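Local coordinates for putative nitrate transport protein (PDB 3MST), which is of uncertain function but probably binds a small solute for transport, possibly nitrate, in a two-lobed fold like that of periplasmic binding proteins, at residues M80-G85 with V136-S141; S27-F32 with G210-E215. All coordinates share one frame; numbering follows the deposited sequence.

Interaction 1: residues M80-G85 with V136-S141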
loop_
_atom_site.group_PDB
_atom_site.type_symbol
_atom_site.label_atom_id
_atom_site.label_comp_id
_atom_site.label_asym_id
_atom_site.label_seq_id
_atom_site.Cartn_x
_atom_site.Cartn_y
_atom_site.Cartn_z
HETATM N N MSE A 80 0.551 -6.188 3.576
HETATM C CA MSE A 80 -0.592 -6.389 2.665
HETATM C C MSE A 80 -0.515 -7.675 1.852
HETATM O O MSE A 80 -1.514 -8.060 1.243
HETATM C CB MSE A 80 -0.638 -5.233 1.661
HETATM C CG MSE A 80 -0.789 -3.894 2.278
HETATM SE SE MSE A 80 -0.707 -2.429 1.059
HETATM C CE MSE A 80 1.178 -2.303 0.800
ATOM N N TYR A 81 0.666 -8.301 1.805
ATOM C CA TYR A 81 0.923 -9.418 0.877
ATOM C C TYR A 81 1.413 -10.672 1.595
ATOM O O TYR A 81 2.069 -10.599 2.656
ATOM C CB TYR A 81 2.000 -8.995 -0.153
ATOM C CG TYR A 81 1.550 -7.833 -1.010
ATOM C CD1 TYR A 81 0.564 -7.993 -1.968
ATOM C CD2 TYR A 81 2.030 -6.555 -0.808
ATOM C CE1 TYR A 81 0.087 -6.933 -2.705
ATOM C CE2 TYR A 81 1.561 -5.497 -1.560
ATOM C CZ TYR A 81 0.603 -5.675 -2.483
ATOM O OH TYR A 81 0.140 -4.584 -3.180
ATOM N N SER A 82 1.120 -11.825 0.967
ATOM C CA SER A 82 1.503 -13.114 1.457
ATOM C C SER A 82 2.262 -13.873 0.370
ATOM O O SER A 82 1.957 -13.732 -0.820
ATOM C CB SER A 82 0.279 -13.951 1.786
ATOM O OG SER A 82 -0.212 -13.631 3.091
ATOM N N ILE A 83 3.279 -14.604 0.791
ATOM C CA ILE A 83 4.027 -15.506 -0.068
ATOM C C ILE A 83 3.480 -16.921 0.155
ATOM O O ILE A 83 3.416 -17.419 1.272
ATOM C CB ILE A 83 5.526 -15.436 0.250
ATOM C CG1 ILE A 83 6.074 -14.013 0.096
ATOM C CG2 ILE A 83 6.327 -16.468 -0.610
ATOM C CD1 ILE A 83 7.460 -13.824 0.803
ATOM N N LEU A 84 3.102 -17.561 -0.934
ATOM C CA LEU A 84 2.588 -18.916 -0.979
ATOM C C LEU A 84 3.643 -19.825 -1.586
ATOM O O LEU A 84 4.407 -19.425 -2.443
ATOM C CB LEU A 84 1.348 -18.990 -1.839
ATOM C CG LEU A 84 0.286 -17.905 -1.619
ATOM C CD1 LEU A 84 -0.940 -18.194 -2.521
ATOM C CD2 LEU A 84 -0.129 -17.807 -0.133
ATOM N N GLY A 85 3.666 -21.075 -1.169
ATOM C CA GLY A 85 4.474 -22.046 -1.849
ATOM C C GLY A 85 5.957 -22.003 -1.571
ATOM O O GLY A 85 6.425 -21.499 -0.520
ATOM N N VAL A 136 0.749 -12.704 -3.359
ATOM C CA VAL A 136 -0.624 -12.253 -3.554
ATOM C C VAL A 136 -1.031 -11.346 -2.412
ATOM O O VAL A 136 -0.471 -11.394 -1.319
ATOM C CB VAL A 136 -1.630 -13.466 -3.634
ATOM C CG1 VAL A 136 -1.267 -14.375 -4.797
ATOM C CG2 VAL A 136 -1.641 -14.245 -2.325
ATOM N N GLY A 137 -2.034 -10.528 -2.635
ATOM C CA GLY A 137 -2.627 -9.804 -1.517
ATOM C C GLY A 137 -3.234 -10.769 -0.519
ATOM O O GLY A 137 -3.751 -11.825 -0.867
ATOM N N ASN A 138 -3.301 -10.357 0.739
ATOM C CA ASN A 138 -3.815 -11.208 1.800
ATOM C C ASN A 138 -5.298 -11.544 1.597
ATOM O O ASN A 138 -5.755 -12.535 2.107
ATOM C CB ASN A 138 -3.625 -10.554 3.163
ATOM C CG ASN A 138 -2.184 -10.415 3.545
ATOM O OD1 ASN A 138 -1.331 -11.147 3.035
ATOM N ND2 ASN A 138 -1.903 -9.492 4.460
ATOM N N GLU A 139 -6.010 -10.737 0.821
ATOM C CA GLU A 139 -7.417 -11.027 0.508
ATOM C C GLU A 139 -7.575 -12.243 -0.397
ATOM O O GLU A 139 -8.640 -12.892 -0.402
ATOM C CB GLU A 139 -8.150 -9.829 -0.088
ATOM C CG GLU A 139 -7.846 -9.426 -1.549
ATOM C CD GLU A 139 -6.493 -8.759 -1.779
ATOM O OE1 GLU A 139 -5.748 -8.477 -0.812
ATOM O OE2 GLU A 139 -6.194 -8.503 -2.974
ATOM N N ILE A 140 -6.513 -12.613 -1.099
ATOM C CA ILE A 140 -6.472 -13.817 -1.946
ATOM C C ILE A 140 -6.194 -15.051 -1.141
ATOM O O ILE A 140 -6.882 -16.081 -1.274
ATOM C CB ILE A 140 -5.452 -13.616 -3.123
ATOM C CG1 ILE A 140 -5.852 -12.414 -3.978
ATOM C CG2 ILE A 140 -5.276 -14.918 -3.882
ATOM C CD1 ILE A 140 -7.222 -12.472 -4.609
ATOM N N SER A 141 -5.172 -15.013 -0.312
ATOM C CA SER A 141 -4.788 -16.125 0.528
ATOM C C SER A 141 -3.836 -15.612 1.597
ATOM O O SER A 141 -2.980 -14.766 1.318
ATOM C CB SER A 141 -4.121 -17.265 -0.292
ATOM O OG SER A 141 -3.897 -18.419 0.499
HETATM O O HOH W 1 0.904 -10.347 5.149
#
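The shortest polar bond across this contact runs from Ser82 OG to Asn138 OD1, 2.7 Å, with the hydroxyl as donor and tilted 35° from the amide's carbonyl plane. Asn138 folds back over the start of the neighbouring strand: its CG lies beside the backbone N (chi1 -66°), which lays the amide against the Met80 peptide, and its backbone N gives a proton to Met80 O at 3.0 Å. The other amide atom, ND2, donates to a water that also lies within hydrogen-bonding distance of Tyr81 O, so the amide is bonded both to Ser82 and to solvent. Behind this clasp the strands pair antiparallel. Ser82 N to Val136 O (2.8 Å) and Val136 N to Ser82 O (3.0 Å) are both nearly straight and close the hydrogen-bonded pair. Next to it, Tyr81 and Gly137 form a non-hydrogen-bonded pair, their CA atoms 4.3 Å apart, with the Tyr81 ring turning its edge to Gly137 N and Val136 O. Apolar contact continues farther on, where Leu84 CD1 meets Val136 CG2 at 4.0 Å and CD2 lies against Ser141. Helices 100-112 and 121-129 flank the pairing, one through Tyr81 and the other through Leu84 and Val136. The antiparallel strand 81-85 within an otherwise parallel set of neighbours, with helices on the sheet, is consistent with a lobe of a periplasmic-binding-protein-like fold.

Interaction 2: residues S27-F32 with G210-E215. Unlike the reference sequence in segment 27-32: Ser27 (reference Ala).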
loop_
_atom_site.group_PDB
_atom_site.type_symbol
_atom_site.label_atom_id
_atom_site.label_comp_id
_atom_site.label_asym_id
_atom_site.label_seq_id
_atom_site.Cartn_x
_atom_site.Cartn_y
_atom_site.Cartn_z
ATOM N N SER A 27 -9.500 1.224 -2.868
ATOM C CA SER A 27 -9.249 -0.199 -2.781
ATOM C C SER A 27 -7.846 -0.557 -2.287
ATOM O O SER A 27 -7.537 -1.732 -2.072
ATOM C CB SER A 27 -9.483 -0.872 -4.092
ATOM O OG SER A 27 -8.612 -0.398 -5.072
ATOM N N GLY A 28 -6.990 0.449 -2.094
ATOM C CA GLY A 28 -5.650 0.221 -1.595
ATOM C C GLY A 28 -5.649 0.374 -0.096
ATOM O O GLY A 28 -6.168 1.383 0.398
ATOM N N PRO A 29 -5.016 -0.552 0.648
ATOM C CA PRO A 29 -4.962 -0.426 2.122
ATOM C C PRO A 29 -4.343 0.864 2.634
ATOM O O PRO A 29 -4.623 1.278 3.768
ATOM C CB PRO A 29 -4.170 -1.651 2.555
ATOM C CG PRO A 29 -4.496 -2.670 1.459
ATOM C CD PRO A 29 -4.497 -1.868 0.196
ATOM N N VAL A 30 -3.537 1.545 1.819
ATOM C CA VAL A 30 -3.000 2.839 2.255
ATOM C C VAL A 30 -4.109 3.826 2.607
ATOM O O VAL A 30 -3.917 4.688 3.437
ATOM C CB VAL A 30 -2.040 3.468 1.205
ATOM C CG1 VAL A 30 -2.820 3.953 -0.049
ATOM C CG2 VAL A 30 -1.241 4.625 1.814
ATOM N N SER A 31 -5.286 3.703 1.970
ATOM C CA SER A 31 -6.403 4.598 2.253
ATOM C C SER A 31 -7.170 4.315 3.527
ATOM O O SER A 31 -7.916 5.187 3.982
ATOM C CB SER A 31 -7.401 4.568 1.100
ATOM O OG SER A 31 -8.117 3.351 1.030
ATOM N N PHE A 32 -7.038 3.111 4.075
ATOM C CA PHE A 32 -8.017 2.650 5.043
ATOM C C PHE A 32 -8.065 3.523 6.296
ATOM O O PHE A 32 -9.177 3.771 6.790
ATOM C CB PHE A 32 -7.807 1.194 5.393
ATOM C CG PHE A 32 -8.033 0.219 4.227
ATOM C CD1 PHE A 32 -8.531 0.624 2.997
ATOM C CD2 PHE A 32 -7.710 -1.097 4.446
ATOM C CE1 PHE A 32 -8.712 -0.345 1.975
ATOM C CE2 PHE A 32 -7.868 -2.067 3.466
ATOM C CZ PHE A 32 -8.355 -1.680 2.225
ATOM N N GLY A 210 -6.663 -7.194 10.676
ATOM C CA GLY A 210 -5.641 -7.133 11.718
ATOM C C GLY A 210 -4.205 -7.357 11.283
ATOM O O GLY A 210 -3.255 -7.126 12.035
ATOM N N ILE A 211 -4.038 -7.873 10.058
ATOM C CA ILE A 211 -2.697 -8.174 9.554
ATOM C C ILE A 211 -1.970 -6.899 9.140
ATOM O O ILE A 211 -0.760 -6.825 9.203
ATOM C CB ILE A 211 -2.735 -9.187 8.380
ATOM C CG1 ILE A 211 -3.484 -10.482 8.778
ATOM C CG2 ILE A 211 -1.308 -9.487 7.876
ATOM C CD1 ILE A 211 -3.807 -11.409 7.601
ATOM N N TYR A 212 -2.687 -5.905 8.646
ATOM C CA TYR A 212 -2.025 -4.744 8.027
ATOM C C TYR A 212 -1.002 -4.069 8.889
ATOM O O TYR A 212 0.100 -3.758 8.442
ATOM C CB TYR A 212 -3.075 -3.734 7.583
ATOM C CG TYR A 212 -3.992 -4.181 6.457
ATOM C CD1 TYR A 212 -3.492 -4.622 5.236
ATOM C CD2 TYR A 212 -5.368 -4.159 6.643
ATOM C CE1 TYR A 212 -4.344 -5.013 4.191
ATOM C CE2 TYR A 212 -6.217 -4.544 5.622
ATOM C CZ TYR A 212 -5.720 -4.954 4.382
ATOM O OH TYR A 212 -6.588 -5.342 3.396
ATOM N N GLY A 213 -1.356 -3.774 10.143
ATOM C CA GLY A 213 -0.398 -3.146 11.021
ATOM C C GLY A 213 0.206 -1.848 10.514
ATOM O O GLY A 213 1.408 -1.643 10.628
ATOM N N HIS A 214 -0.629 -0.984 9.941
ATOM C CA HIS A 214 -0.161 0.295 9.406
ATOM C C HIS A 214 0.743 1.029 10.376
ATOM O O HIS A 214 0.404 1.171 11.561
ATOM C CB HIS A 214 -1.326 1.257 9.102
ATOM C CG HIS A 214 -2.269 0.824 8.015
ATOM N ND1 HIS A 214 -3.188 -0.202 8.184
ATOM C CD2 HIS A 214 -2.494 1.348 6.790
ATOM C CE1 HIS A 214 -3.908 -0.298 7.081
ATOM N NE2 HIS A 214 -3.500 0.624 6.216
ATOM N N GLU A 215 1.863 1.534 9.899
ATOM C CA GLU A 215 2.754 2.365 10.697
ATOM C C GLU A 215 3.373 3.464 9.838
ATOM O O GLU A 215 4.003 3.190 8.808
ATOM C CB GLU A 215 3.839 1.506 11.299
ATOM C CG GLU A 215 4.752 2.233 12.242
ATOM C CD GLU A 215 5.950 1.393 12.604
ATOM O OE1 GLU A 215 6.937 1.359 11.805
ATOM O OE2 GLU A 215 5.892 0.754 13.691
#
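A loop-to-loop contact, largely aromatic and locked by a single hydrogen bond, joins residues 27-32, between strand 22-24 and helix 32-36, to residues 210-215, which lead into strand 215-217. With CG opposite the carbonyl carbon (chi1 -66°), the Tyr212 side chain reaches toward the loop of Pro29, and its ring receives both partners on one side. Pro29 lies over that face, with CB 4.2 Å from the centroid in a CH-pi contact and CG 3.6 Å from Tyr212 CE1. Phe32 turns its edge toward the same face in an offset edge-to-face pair, the planes at 75° and the centroids 5.6 Å apart; its CE2 comes within 3.5 Å of Tyr212 OH. Phe32 is itself steadied from within its own segment, since Pro29 CA sits over the centre of one face of the ring. Replacing Tyr212 with an alanine would probably leave Pro29 and the edge of Phe32 without their aromatic partner and open a gap between the two loops. Beside the phenol, His214 NE2 donates to Pro29 O at 2.8 Å along an almost straight N-H path (170°). The acceptor lies close to the imidazole plane, yet the donor stands well above the carbonyl plane. Phe32 N reaches the same oxygen from the opposite face, and so Pro29 O is gripped by two donors and joins the 3-10 turn to the other loop. Around the pair, Met205 of helix 202-208 touches both Phe32 and Tyr212, Tyr175 and Ile179 of helix 169-184 pack on His214, and Glu215 bonds through its backbone to Arg77 of strand 71-77.

The two interactions have centres about 14 Å apart and belong to different sheets: interaction 1 lies in the five-stranded sheet containing strands 81-85 and 133-137, interaction 2 at loops attached to the six-stranded sheet containing strands 22-24 and 215-217. Along the chain the order is 27-32, 80-85, 136-141, 210-215, so the second contact brackets the first. They nevertheless meet: the selenium (SE) of selenomethionine Met80 packs on Pro29 CG at 3.8 Å, and Asn138 ND2 approaches Ile211 CG2 at 3.5 Å. These packing contacts, rather than either interaction itself, span what appear to be two lobes. Acetate bound close to both Gly137 and Pro29 is consistent with a pocket there, though probably from the crystallisation liquor.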